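ZmpA Glycopeptidase (Clostridium perfringens, PDB 6XSX) forms the M60 peptidase catalytic module of a larger metalloprotease, a glycopeptidase that probably cleaves the polypeptide chain of glycosylated proteins. Local coordinates at residues I217-K222 against L304-I309; G251-G256 against W277-E282; H281-N286 against N300-H305. One frame throughout, in Å; residues are numbered along the deposited sequence.

Contact 1. Residues I217-K222 against L304-I309; sequences IKETMK and LHFERI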
ATOM      1  N   ILE A 217       6.119  -0.812  -6.808  1.00 20.37           N
ATOM      2  CA  ILE A 217       5.868   0.604  -7.063  1.00 21.17           C
ATOM      3  C   ILE A 217       5.099   0.772  -8.377  1.00 21.36           C
ATOM      4  O   ILE A 217       4.168   1.575  -8.455  1.00 21.84           O
ATOM      5  CB  ILE A 217       7.173   1.435  -7.040  1.00 20.59           C
ATOM      6  CG1 ILE A 217       7.857   1.393  -5.670  1.00 19.74           C
ATOM      7  CG2 ILE A 217       6.914   2.871  -7.500  1.00 19.92           C
ATOM      8  CD1 ILE A 217       7.055   2.047  -4.566  1.00 19.96           C
ATOM      9  N   LYS A 218       5.487   0.001  -9.400  1.00 22.13           N
ATOM     10  CA  LYS A 218       4.796   0.001 -10.684  1.00 23.15           C
ATOM     11  C   LYS A 218       3.314  -0.324 -10.476  1.00 21.32           C
ATOM     12  O   LYS A 218       2.444   0.450 -10.861  1.00 20.29           O
ATOM     13  CB  LYS A 218       5.466  -0.983 -11.649  1.00 24.69           C
ATOM     14  CG  LYS A 218       5.131  -0.783 -13.122  1.00 27.76           C
ATOM     15  CD  LYS A 218       5.971  -1.657 -14.035  1.00 31.49           C
ATOM     16  CE  LYS A 218       5.332  -1.886 -15.389  1.00 34.20           C
ATOM     17  NZ  LYS A 218       5.633  -3.253 -15.883  1.00 36.47           N
ATOM     18  N   GLU A 219       3.034  -1.471  -9.851  1.00 20.91           N
ATOM     19  CA  GLU A 219       1.666  -1.923  -9.633  1.00 20.80           C
ATOM     20  C   GLU A 219       0.903  -0.878  -8.810  1.00 20.46           C
ATOM     21  O   GLU A 219      -0.228  -0.539  -9.150  1.00 20.12           O
ATOM     22  CB  GLU A 219       1.664  -3.335  -9.028  1.00 22.06           C
ATOM     23  CG  GLU A 219       0.287  -3.940  -8.799  1.00 21.79           C
ATOM     24  CD  GLU A 219      -0.649  -3.918  -9.998  1.00 23.08           C
ATOM     25  OE1 GLU A 219      -0.154  -3.985 -11.138  1.00 24.05           O
ATOM     26  OE2 GLU A 219      -1.870  -3.818  -9.792  1.00 22.87           O
ATOM     27  N   THR A 220       1.552  -0.323  -7.778  1.00 19.21           N
ATOM     28  CA  THR A 220       0.920   0.656  -6.905  1.00 19.84           C
ATOM     29  C   THR A 220       0.541   1.905  -7.694  1.00 20.68           C
ATOM     30  O   THR A 220      -0.551   2.451  -7.527  1.00 20.44           O
ATOM     31  CB  THR A 220       1.795   1.059  -5.711  1.00 19.75           C
ATOM     32  OG1 THR A 220       1.894  -0.067  -4.840  1.00 18.91           O
ATOM     33  CG2 THR A 220       1.222   2.230  -4.938  1.00 18.97           C
ATOM     34  N   MET A 221       1.449   2.348  -8.563  1.00 21.05           N
ATOM     35  CA  MET A 221       1.202   3.603  -9.238  1.00 21.67           C
ATOM     36  C   MET A 221       0.141   3.428 -10.327  1.00 21.74           C
ATOM     37  O   MET A 221      -0.701   4.306 -10.506  1.00 22.44           O
ATOM     38  CB  MET A 221       2.503   4.229  -9.747  1.00 23.14           C
ATOM     39  CG  MET A 221       3.241   4.870  -8.594  1.00 25.78           C
ATOM     40  SD  MET A 221       4.774   5.688  -9.018  1.00 30.90           S
ATOM     41  CE  MET A 221       4.162   7.247  -9.662  1.00 27.61           C
ATOM     42  N   LYS A 222       0.140   2.268 -10.993  1.00 21.18           N
ATOM     43  CA  LYS A 222      -0.951   1.918 -11.892  1.00 22.35           C
ATOM     44  C   LYS A 222      -2.293   1.922 -11.144  1.00 21.48           C
ATOM     45  O   LYS A 222      -3.243   2.576 -11.569  1.00 21.45           O
ATOM     46  CB  LYS A 222      -0.676   0.567 -12.560  1.00 23.59           C
ATOM     47  CG  LYS A 222      -1.772   0.094 -13.507  1.00 25.67           C
ATOM     48  CD  LYS A 222      -1.453  -1.266 -14.090  1.00 27.66           C
ATOM     49  CE  LYS A 222      -2.673  -1.983 -14.630  1.00 30.66           C
ATOM     50  NZ  LYS A 222      -2.319  -3.350 -15.090  1.00 35.97           N
ATOM     51  N   LEU A 304      -5.661  -4.223   0.201  1.00 18.64           N
ATOM     52  CA  LEU A 304      -6.714  -5.115  -0.284  1.00 19.04           C
ATOM     53  C   LEU A 304      -6.418  -5.572  -1.714  1.00 19.01           C
ATOM     54  O   LEU A 304      -6.592  -6.745  -2.023  1.00 19.23           O
ATOM     55  CB  LEU A 304      -8.092  -4.447  -0.194  1.00 18.42           C
ATOM     56  CG  LEU A 304      -8.643  -4.206   1.212  1.00 18.49           C
ATOM     57  CD1 LEU A 304      -9.859  -3.290   1.166  1.00 18.28           C
ATOM     58  CD2 LEU A 304      -8.992  -5.505   1.914  1.00 17.49           C
ATOM     59  N   HIS A 305      -5.958  -4.644  -2.567  1.00 19.00           N
ATOM     60  CA  HIS A 305      -5.644  -4.930  -3.960  1.00 19.96           C
ATOM     61  C   HIS A 305      -4.523  -5.959  -4.055  1.00 21.09           C
ATOM     62  O   HIS A 305      -4.628  -6.918  -4.832  1.00 21.94           O
ATOM     63  CB  HIS A 305      -5.324  -3.638  -4.727  1.00 19.53           C
ATOM     64  CG  HIS A 305      -4.785  -3.817  -6.110  1.00 19.08           C
ATOM     65  ND1 HIS A 305      -5.555  -4.283  -7.158  1.00 18.78           N
ATOM     66  CD2 HIS A 305      -3.568  -3.536  -6.629  1.00 19.80           C
ATOM     67  CE1 HIS A 305      -4.838  -4.284  -8.264  1.00 19.45           C
ATOM     68  NE2 HIS A 305      -3.600  -3.847  -7.961  1.00 19.40           N
ATOM     69  N   PHE A 306      -3.479  -5.758  -3.233  1.00 20.74           N
ATOM     70  CA  PHE A 306      -2.316  -6.627  -3.208  1.00 20.02           C
ATOM     71  C   PHE A 306      -2.705  -8.022  -2.727  1.00 20.99           C
ATOM     72  O   PHE A 306      -2.099  -9.002  -3.156  1.00 19.63           O
ATOM     73  CB  PHE A 306      -1.124  -5.964  -2.502  1.00 19.91           C
ATOM     74  CG  PHE A 306      -0.205  -5.234  -3.452  1.00 19.72           C
ATOM     75  CD1 PHE A 306       0.796  -5.912  -4.135  1.00 19.70           C
ATOM     76  CD2 PHE A 306      -0.364  -3.879  -3.699  1.00 19.51           C
ATOM     77  CE1 PHE A 306       1.624  -5.247  -5.032  1.00 19.52           C
ATOM     78  CE2 PHE A 306       0.460  -3.212  -4.597  1.00 19.19           C
ATOM     79  CZ  PHE A 306       1.460  -3.899  -5.254  1.00 18.98           C
ATOM     80  N   GLU A 307      -3.717  -8.091  -1.849  1.00 21.86           N
ATOM     81  CA  GLU A 307      -4.306  -9.360  -1.451  1.00 22.76           C
ATOM     82  C   GLU A 307      -4.995 -10.016  -2.650  1.00 22.42           C
ATOM     83  O   GLU A 307      -4.765 -11.192  -2.941  1.00 24.57           O
ATOM     84  CB  GLU A 307      -5.259  -9.151  -0.272  1.00 22.63           C
ATOM     85  CG  GLU A 307      -4.526  -9.121   1.056  1.00 24.80           C
ATOM     86  CD  GLU A 307      -5.342  -8.708   2.267  1.00 24.34           C
ATOM     87  OE1 GLU A 307      -6.364  -7.992   2.091  1.00 23.10           O
ATOM     88  OE2 GLU A 307      -4.942  -9.095   3.384  1.00 23.92           O
ATOM     89  N   ARG A 308      -5.823  -9.244  -3.358  1.00 22.43           N
ATOM     90  CA  ARG A 308      -6.591  -9.786  -4.470  1.00 24.08           C
ATOM     91  C   ARG A 308      -5.670 -10.265  -5.594  1.00 22.18           C
ATOM     92  O   ARG A 308      -5.889 -11.345  -6.138  1.00 20.86           O
ATOM     93  CB  ARG A 308      -7.585  -8.757  -5.012  1.00 25.47           C
ATOM     94  CG  ARG A 308      -8.322  -9.216  -6.260  1.00 28.77           C
ATOM     95  CD  ARG A 308      -8.908  -8.022  -6.991  1.00 32.22           C
ATOM     96  NE  ARG A 308      -9.912  -8.409  -7.973  1.00 35.94           N
ATOM     97  CZ  ARG A 308     -10.747  -7.578  -8.596  1.00 35.09           C
ATOM     98  NH1 ARG A 308     -10.711  -6.274  -8.361  1.00 36.82           N
ATOM     99  NH2 ARG A 308     -11.613  -8.060  -9.464  1.00 35.83           N
ATOM    100  N   ILE A 309      -4.647  -9.474  -5.950  1.00 21.20           N
ATOM    101  CA  ILE A 309      -3.858  -9.848  -7.118  1.00 22.14           C
ATOM    102  C   ILE A 309      -3.021 -11.095  -6.839  1.00 22.69           C
ATOM    103  O   ILE A 309      -2.501 -11.676  -7.778  1.00 25.70           O
ATOM    104  CB  ILE A 309      -3.008  -8.695  -7.692  1.00 22.63           C
ATOM    105  CG1 ILE A 309      -1.907  -8.243  -6.725  1.00 23.92           C
ATOM    106  CG2 ILE A 309      -3.902  -7.555  -8.152  1.00 22.63           C
ATOM    107  CD1 ILE A 309      -1.069  -7.095  -7.232  1.00 23.99           C
TER
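Glu219 meets His305 because both side chains leave their helices with CG anti to the backbone N (chi1 -178° and 171°), and the glutamate chain then bends at chi2 to bring its carboxylate to the NE2 edge of the imidazole. The two side chains cross at about a right angle, yet their flat ends are nearly coplanar. His305 NE2 donates to Glu219 OE2 over a short 2.5 Å; the bond is almost straight, lies in the imidazole plane and uses the anti lone pair of the oxygen. Together with Tyr223, stacked on the ring, it would restrict rotation of the imidazole. The apolar part of the glutamate is used as well: Glu219 CG rests 3.7 Å from Phe306 CZ and 3.8 Å from Ile309 CD1. Beside it, Thr220 OG1 lies at the edge of the Phe306 ring, 3.5 Å from CE2, while its hydrogen bond goes back to Val216 O in its own helix. A His-carboxylate hydrogen bond flanked by apolar contacts thus joins helices 206-224 and 301-309; the axes of 217-222 and 304-309 approach to 11.5 Å. Helix 277-286 packs against both, Met283 touching Thr220 and Met280 touching Phe306.

Contact 2. Residues G251-G256 against W277-E282; sequences GFMNAG and WGFMHE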
ATOM      1  N   GLY A 251       3.420   0.618  17.090  1.00 62.62           N
ATOM      2  CA  GLY A 251       2.637  -0.380  16.376  1.00 60.77           C
ATOM      3  C   GLY A 251       3.533  -1.452  15.757  1.00 61.04           C
ATOM      4  O   GLY A 251       4.729  -1.512  16.049  1.00 61.70           O
ATOM      5  N   PHE A 252       2.945  -2.299  14.903  1.00 56.68           N
ATOM      6  CA  PHE A 252       3.709  -3.348  14.243  1.00 51.25           C
ATOM      7  C   PHE A 252       4.704  -2.716  13.270  1.00 49.41           C
ATOM      8  O   PHE A 252       5.892  -3.045  13.302  1.00 48.37           O
ATOM      9  CB  PHE A 252       2.783  -4.393  13.610  1.00 46.75           C
ATOM     10  N   MET A 253       4.197  -1.795  12.433  1.00 45.03           N
ATOM     11  CA  MET A 253       4.977  -1.020  11.477  1.00 43.10           C
ATOM     12  C   MET A 253       4.473   0.426  11.458  1.00 41.62           C
ATOM     13  O   MET A 253       3.555   0.770  12.208  1.00 41.11           O
ATOM     14  CB  MET A 253       4.880  -1.637  10.077  1.00 43.06           C
ATOM     15  CG  MET A 253       5.543  -3.000   9.979  1.00 45.72           C
ATOM     16  SD  MET A 253       5.156  -3.867   8.442  1.00 47.75           S
ATOM     17  CE  MET A 253       5.302  -5.571   8.980  1.00 48.77           C
ATOM     18  N   ASN A 254       5.092   1.279  10.620  1.00 38.71           N
ATOM     19  CA  ASN A 254       4.650   2.663  10.477  1.00 33.95           C
ATOM     20  C   ASN A 254       4.977   3.236   9.093  1.00 31.88           C
ATOM     21  O   ASN A 254       5.598   2.569   8.252  1.00 26.06           O
ATOM     22  CB  ASN A 254       5.148   3.557  11.619  1.00 32.80           C
ATOM     23  CG  ASN A 254       6.623   3.880  11.530  1.00 32.27           C
ATOM     24  OD1 ASN A 254       7.325   3.396  10.643  1.00 29.89           O
ATOM     25  ND2 ASN A 254       7.098   4.712  12.442  1.00 33.60           N
ATOM     26  N   ALA A 255       4.552   4.499   8.896  1.00 29.22           N
ATOM     27  CA  ALA A 255       4.586   5.167   7.602  1.00 29.13           C
ATOM     28  C   ALA A 255       4.636   6.686   7.756  1.00 27.28           C
ATOM     29  O   ALA A 255       4.258   7.230   8.788  1.00 30.09           O
ATOM     30  CB  ALA A 255       3.390   4.751   6.784  1.00 27.49           C
ATOM     31  N   GLY A 256       5.076   7.351   6.683  1.00 25.37           N
ATOM     32  CA  GLY A 256       5.227   8.794   6.591  1.00 23.73           C
ATOM     33  C   GLY A 256       6.429   9.161   5.725  1.00 23.03           C
ATOM     34  O   GLY A 256       7.428   8.442   5.714  1.00 22.89           O
ATOM     35  N   TRP A 277      -0.540  -7.604   4.249  1.00 23.26           N
ATOM     36  CA  TRP A 277      -1.263  -6.460   4.794  1.00 22.36           C
ATOM     37  C   TRP A 277      -0.327  -5.461   5.484  1.00 22.73           C
ATOM     38  O   TRP A 277      -0.396  -4.259   5.220  1.00 22.50           O
ATOM     39  CB  TRP A 277      -2.400  -6.907   5.723  1.00 23.48           C
ATOM     40  CG  TRP A 277      -3.192  -5.737   6.221  1.00 24.32           C
ATOM     41  CD1 TRP A 277      -2.891  -4.952   7.296  1.00 24.81           C
ATOM     42  CD2 TRP A 277      -4.359  -5.153   5.614  1.00 24.95           C
ATOM     43  NE1 TRP A 277      -3.797  -3.934   7.409  1.00 25.59           N
ATOM     44  CE2 TRP A 277      -4.714  -4.032   6.396  1.00 25.80           C
ATOM     45  CE3 TRP A 277      -5.150  -5.473   4.502  1.00 25.82           C
ATOM     46  CZ2 TRP A 277      -5.825  -3.233   6.108  1.00 25.33           C
ATOM     47  CZ3 TRP A 277      -6.247  -4.689   4.221  1.00 24.78           C
ATOM     48  CH2 TRP A 277      -6.580  -3.588   5.014  1.00 24.72           C
ATOM     49  N   GLY A 278       0.502  -5.951   6.416  1.00 22.46           N
ATOM     50  CA  GLY A 278       1.424  -5.114   7.174  1.00 23.27           C
ATOM     51  C   GLY A 278       2.213  -4.134   6.301  1.00 23.61           C
ATOM     52  O   GLY A 278       2.165  -2.930   6.535  1.00 24.92           O
ATOM     53  N   PHE A 279       2.915  -4.643   5.278  1.00 23.24           N
ATOM     54  CA  PHE A 279       3.766  -3.799   4.448  1.00 22.51           C
ATOM     55  C   PHE A 279       2.944  -2.843   3.591  1.00 22.59           C
ATOM     56  O   PHE A 279       3.266  -1.658   3.509  1.00 22.94           O
ATOM     57  CB  PHE A 279       4.718  -4.630   3.584  1.00 23.62           C
ATOM     58  CG  PHE A 279       5.972  -5.052   4.310  1.00 24.68           C
ATOM     59  CD1 PHE A 279       7.089  -4.227   4.333  1.00 25.82           C
ATOM     60  CD2 PHE A 279       6.015  -6.250   5.010  1.00 25.53           C
ATOM     61  CE1 PHE A 279       8.238  -4.603   5.016  1.00 25.78           C
ATOM     62  CE2 PHE A 279       7.164  -6.627   5.691  1.00 26.04           C
ATOM     63  CZ  PHE A 279       8.271  -5.801   5.697  1.00 25.56           C
ATOM     64  N   MET A 280       1.892  -3.362   2.946  1.00 21.85           N
ATOM     65  CA  MET A 280       1.179  -2.592   1.940  1.00 21.50           C
ATOM     66  C   MET A 280       0.270  -1.549   2.590  1.00 20.98           C
ATOM     67  O   MET A 280       0.010  -0.501   2.006  1.00 21.34           O
ATOM     68  CB  MET A 280       0.409  -3.507   0.985  1.00 21.32           C
ATOM     69  CG  MET A 280       1.338  -4.420   0.201  1.00 22.17           C
ATOM     70  SD  MET A 280       2.682  -3.484  -0.608  1.00 24.28           S
ATOM     71  CE  MET A 280       1.748  -2.588  -1.841  1.00 22.97           C
ATOM     72  N   HIS A 281      -0.155  -1.809   3.830  1.00 21.59           N
ATOM     73  CA  HIS A 281      -0.917  -0.820   4.578  1.00 22.09           C
ATOM     74  C   HIS A 281      -0.076   0.439   4.778  1.00 21.98           C
ATOM     75  O   HIS A 281      -0.586   1.545   4.646  1.00 21.45           O
ATOM     76  CB  HIS A 281      -1.433  -1.418   5.894  1.00 25.36           C
ATOM     77  CG  HIS A 281      -2.004  -0.424   6.850  1.00 29.49           C
ATOM     78  ND1 HIS A 281      -3.348  -0.082   6.851  1.00 31.94           N
ATOM     79  CD2 HIS A 281      -1.427   0.296   7.839  1.00 32.34           C
ATOM     80  CE1 HIS A 281      -3.573   0.810   7.796  1.00 34.49           C
ATOM     81  NE2 HIS A 281      -2.405   1.060   8.423  1.00 35.43           N
ATOM     82  N   GLU A 282       1.219   0.260   5.070  1.00 21.83           N
ATOM     83  CA  GLU A 282       2.124   1.388   5.250  1.00 21.89           C
ATOM     84  C   GLU A 282       2.356   2.120   3.935  1.00 21.00           C
ATOM     85  O   GLU A 282       2.407   3.343   3.921  1.00 21.10           O
ATOM     86  CB  GLU A 282       3.466   0.959   5.849  1.00 22.84           C
ATOM     87  CG  GLU A 282       3.332   0.312   7.218  1.00 26.34           C
ATOM     88  CD  GLU A 282       2.373   1.001   8.174  1.00 29.17           C
ATOM     89  OE1 GLU A 282       2.371   2.241   8.211  1.00 31.73           O
ATOM     90  OE2 GLU A 282       1.612   0.290   8.873  1.00 34.58           O
TER
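Met253 and Phe279 supply the sulfur-aromatic part of this contact. Met253 SD sits over the centre of the Phe279 ring, 4.2 Å from its centroid and only 9° off the ring normal, a Met-aromatic contact made squarely on one face. The methionine chain, extended beyond CG, crosses the phenylalanine side chain at about a right angle.

Van der Waals packing continues along the methionine chain. Its methyl, Met253 CE, lies 3.9 Å from Phe279 CE2, and the sulfur itself touches helix backbone that carries no side chain, Met253 SD resting 3.6 Å from Gly278 C. Nearer the main chain, Met253 CB packs 3.8 Å from Glu282 CG.

Polar atoms come close without bonding. With CG beside the backbone N (chi1 -60°) and the chain bent at chi2, the Glu282 carboxylate folds against the backbone of the strand, and OE1 comes 2.9 Å from Asn254 C and 3.1 Å from Ala255 CB. Asn254 O, 3.2 Å from Glu282 OE1, is another acceptor, and Ala255 N is badly angled toward the carboxylate. No hydrogen bond therefore spans the two segments, and the fit here is tight. Glu282 and His281 belong to an HExxH sequence, consistent with the zinc-binding helix of a zincin-type peptidase, although no metal is bound to its histidines here.

Strand 254-256, weakly bonded, is the outermost strand of a mixed sheet and runs antiparallel to 259-262, with Asn254 bonded through its backbone to Gly261. The segment runs alongside helix 277-286, from Met253 at Gly278 to Ala255, which reaches His285 and Asn286, a placement reminiscent of the edge strand beside the active-site helix of zincins.

Contact 3. Residues H281-N286 against N300-H305; sequences HEMGHN and NMLPLH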
ATOM      1  N   HIS A 281      -0.155  -1.809   3.830  1.00 21.59           N
ATOM      2  CA  HIS A 281      -0.917  -0.820   4.578  1.00 22.09           C
ATOM      3  C   HIS A 281      -0.076   0.439   4.778  1.00 21.98           C
ATOM      4  O   HIS A 281      -0.586   1.545   4.646  1.00 21.45           O
ATOM      5  CB  HIS A 281      -1.433  -1.418   5.894  1.00 25.36           C
ATOM      6  CG  HIS A 281      -2.004  -0.424   6.850  1.00 29.49           C
ATOM      7  ND1 HIS A 281      -3.348  -0.082   6.851  1.00 31.94           N
ATOM      8  CD2 HIS A 281      -1.427   0.296   7.839  1.00 32.34           C
ATOM      9  CE1 HIS A 281      -3.573   0.810   7.796  1.00 34.49           C
ATOM     10  NE2 HIS A 281      -2.405   1.060   8.423  1.00 35.43           N
ATOM     11  N   GLU A 282       1.219   0.260   5.070  1.00 21.83           N
ATOM     12  CA  GLU A 282       2.124   1.388   5.250  1.00 21.89           C
ATOM     13  C   GLU A 282       2.356   2.120   3.935  1.00 21.00           C
ATOM     14  O   GLU A 282       2.407   3.343   3.921  1.00 21.10           O
ATOM     15  CB  GLU A 282       3.466   0.959   5.849  1.00 22.84           C
ATOM     16  CG  GLU A 282       3.332   0.312   7.218  1.00 26.34           C
ATOM     17  CD  GLU A 282       2.373   1.001   8.174  1.00 29.17           C
ATOM     18  OE1 GLU A 282       2.371   2.241   8.211  1.00 31.73           O
ATOM     19  OE2 GLU A 282       1.612   0.290   8.873  1.00 34.58           O
ATOM     20  N   MET A 283       2.527   1.379   2.837  1.00 20.05           N
ATOM     21  CA  MET A 283       2.732   2.048   1.562  1.00 20.54           C
ATOM     22  C   MET A 283       1.476   2.862   1.233  1.00 21.72           C
ATOM     23  O   MET A 283       1.574   3.989   0.744  1.00 21.52           O
ATOM     24  CB  MET A 283       3.034   1.047   0.438  1.00 19.17           C
ATOM     25  CG  MET A 283       3.248   1.708  -0.913  1.00 19.64           C
ATOM     26  SD  MET A 283       4.069   0.619  -2.115  1.00 21.17           S
ATOM     27  CE  MET A 283       5.699   0.506  -1.375  1.00 19.23           C
ATOM     28  N   GLY A 284       0.303   2.291   1.554  1.00 21.65           N
ATOM     29  CA  GLY A 284      -0.988   2.946   1.376  1.00 22.80           C
ATOM     30  C   GLY A 284      -1.065   4.315   2.054  1.00 22.81           C
ATOM     31  O   GLY A 284      -1.523   5.279   1.447  1.00 20.47           O
ATOM     32  N   HIS A 285      -0.616   4.391   3.313  1.00 24.47           N
ATOM     33  CA  HIS A 285      -0.592   5.647   4.048  1.00 27.17           C
ATOM     34  C   HIS A 285       0.252   6.670   3.295  1.00 25.45           C
ATOM     35  O   HIS A 285      -0.059   7.850   3.314  1.00 25.29           O
ATOM     36  CB  HIS A 285       0.067   5.482   5.424  1.00 32.53           C
ATOM     37  CG  HIS A 285      -0.801   4.942   6.507  1.00 38.95           C
ATOM     38  ND1 HIS A 285      -2.093   5.391   6.719  1.00 44.77           N
ATOM     39  CD2 HIS A 285      -0.542   4.030   7.473  1.00 41.09           C
ATOM     40  CE1 HIS A 285      -2.609   4.748   7.752  1.00 48.94           C
ATOM     41  NE2 HIS A 285      -1.669   3.908   8.239  1.00 46.87           N
ATOM     42  N   ASN A 286       1.343   6.210   2.671  1.00 23.22           N
ATOM     43  CA  ASN A 286       2.290   7.109   2.031  1.00 22.88           C
ATOM     44  C   ASN A 286       1.730   7.634   0.712  1.00 22.65           C
ATOM     45  O   ASN A 286       2.128   8.704   0.248  1.00 23.27           O
ATOM     46  CB  ASN A 286       3.664   6.455   1.858  1.00 22.10           C
ATOM     47  CG  ASN A 286       4.548   6.650   3.074  1.00 21.82           C
ATOM     48  OD1 ASN A 286       4.691   7.768   3.568  1.00 20.73           O
ATOM     49  ND2 ASN A 286       5.148   5.574   3.558  1.00 20.18           N
ATOM     50  N   ASN A 300      -6.663   1.814   2.629  1.00 26.26           N
ATOM     51  CA  ASN A 300      -6.804   0.374   2.760  1.00 24.54           C
ATOM     52  C   ASN A 300      -7.028  -0.285   1.400  1.00 21.66           C
ATOM     53  O   ASN A 300      -6.912  -1.500   1.265  1.00 20.15           O
ATOM     54  CB  ASN A 300      -7.996   0.038   3.656  1.00 28.33           C
ATOM     55  CG  ASN A 300      -7.796   0.524   5.073  1.00 30.85           C
ATOM     56  OD1 ASN A 300      -6.824   0.159   5.719  1.00 32.23           O
ATOM     57  ND2 ASN A 300      -8.708   1.353   5.558  1.00 37.40           N
ATOM     58  N   MET A 301      -7.416   0.511   0.406  1.00 20.23           N
ATOM     59  CA  MET A 301      -7.688  -0.047  -0.906  1.00 20.19           C
ATOM     60  C   MET A 301      -6.411  -0.668  -1.460  1.00 20.20           C
ATOM     61  O   MET A 301      -6.480  -1.620  -2.247  1.00 20.11           O
ATOM     62  CB  MET A 301      -8.209   1.013  -1.879  1.00 19.96           C
ATOM     63  CG  MET A 301      -9.640   1.434  -1.592  1.00 20.10           C
ATOM     64  SD  MET A 301     -10.880   0.107  -1.855  1.00 19.28           S
ATOM     65  CE  MET A 301     -10.924   0.076  -3.644  1.00 18.13           C
ATOM     66  N   LEU A 302      -5.251  -0.142  -1.018  1.00 19.45           N
ATOM     67  CA  LEU A 302      -3.981  -0.625  -1.543  1.00 18.67           C
ATOM     68  C   LEU A 302      -3.674  -2.031  -1.021  1.00 17.97           C
ATOM     69  O   LEU A 302      -3.498  -2.951  -1.821  1.00 17.20           O
ATOM     70  CB  LEU A 302      -2.831   0.372  -1.318  1.00 17.63           C
ATOM     71  CG  LEU A 302      -1.496  -0.054  -1.941  1.00 18.24           C
ATOM     72  CD1 LEU A 302      -1.566  -0.059  -3.465  1.00 16.99           C
ATOM     73  CD2 LEU A 302      -0.343   0.822  -1.474  1.00 17.64           C
ATOM     74  N   PRO A 303      -3.572  -2.278   0.308  1.00 18.45           N
ATOM     75  CA  PRO A 303      -3.332  -3.642   0.784  1.00 18.10           C
ATOM     76  C   PRO A 303      -4.387  -4.648   0.304  1.00 18.63           C
ATOM     77  O   PRO A 303      -4.036  -5.783  -0.016  1.00 19.37           O
ATOM     78  CB  PRO A 303      -3.208  -3.489   2.310  1.00 18.40           C
ATOM     79  CG  PRO A 303      -3.907  -2.170   2.620  1.00 18.01           C
ATOM     80  CD  PRO A 303      -3.619  -1.302   1.412  1.00 17.95           C
ATOM     81  N   LEU A 304      -5.661  -4.223   0.201  1.00 18.64           N
ATOM     82  CA  LEU A 304      -6.714  -5.115  -0.284  1.00 19.04           C
ATOM     83  C   LEU A 304      -6.418  -5.572  -1.714  1.00 19.01           C
ATOM     84  O   LEU A 304      -6.592  -6.745  -2.023  1.00 19.23           O
ATOM     85  CB  LEU A 304      -8.092  -4.447  -0.194  1.00 18.42           C
ATOM     86  CG  LEU A 304      -8.643  -4.206   1.212  1.00 18.49           C
ATOM     87  CD1 LEU A 304      -9.859  -3.290   1.166  1.00 18.28           C
ATOM     88  CD2 LEU A 304      -8.992  -5.505   1.914  1.00 17.49           C
ATOM     89  N   HIS A 305      -5.958  -4.644  -2.567  1.00 19.00           N
ATOM     90  CA  HIS A 305      -5.644  -4.930  -3.960  1.00 19.96           C
ATOM     91  C   HIS A 305      -4.523  -5.959  -4.055  1.00 21.09           C
ATOM     92  O   HIS A 305      -4.628  -6.918  -4.832  1.00 21.94           O
ATOM     93  CB  HIS A 305      -5.324  -3.638  -4.727  1.00 19.53           C
ATOM     94  CG  HIS A 305      -4.785  -3.817  -6.110  1.00 19.08           C
ATOM     95  ND1 HIS A 305      -5.555  -4.283  -7.158  1.00 18.78           N
ATOM     96  CD2 HIS A 305      -3.568  -3.536  -6.629  1.00 19.80           C
ATOM     97  CE1 HIS A 305      -4.838  -4.284  -8.264  1.00 19.45           C
ATOM     98  NE2 HIS A 305      -3.600  -3.847  -7.961  1.00 19.40           N
TER
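His281 and Asn300 lie side by side and point the same way, ring and amide planes 26° apart. Asn300 OD1 comes in at the edge of the imidazole, near its plane, but stays 3.7 Å from His281 ND1. The Pro303 ring packs on the backbone of His281, its CG 3.8 Å from His281 CA. Next to the proline, Leu302 carries CG anti to the backbone N (chi1 -176°), which, with chi2 at 67°, puts a methyl against the backbone of helix 277-286: Leu302 CD2 is 3.4 Å from Gly284 N and 3.7 Å from Met283 CG. Gly284 offers bare backbone at that point, and the axes of 281-286 and 301-305 approach to 8.1 Å. The Met283 chain crosses the leucine obliquely, then bends so that its end leads away toward helix 206-224.

No hydrogen bond is made between the segments, and His281 ND1 is buried without a partner in the model. Between these two segments the contact is thus van der Waals. At another edge of its ring, His281 NE2 is 2.9 Å from His285 NE2, a spacing consistent with two ligands converging on an absent metal, as the HExxH pattern suggests.

How the contacts relate
Contacts 2 and 3 lie on two flanks of helix 277-286, and contact 1 ties its neighbour, helix 301-309, to helix 206-224. Along the chain come 217-222, 251-256, helix 277-286 and helix 301-309, so contact 2 falls entirely between the two halves of contact 1, while contacts 1 and 3 finish on the same helix. Contacts 2 and 3 share His281 and Glu282 and have centres about 8 Å apart; contacts 1 and 3 are about 9 Å apart and contacts 1 and 2 about 15 Å. Helix 277-286, with the probable metal-binding motif, thus lies between the edge strand and helix 301-309, and helix 206-224 packs against both helices, all within the M60 peptidase region.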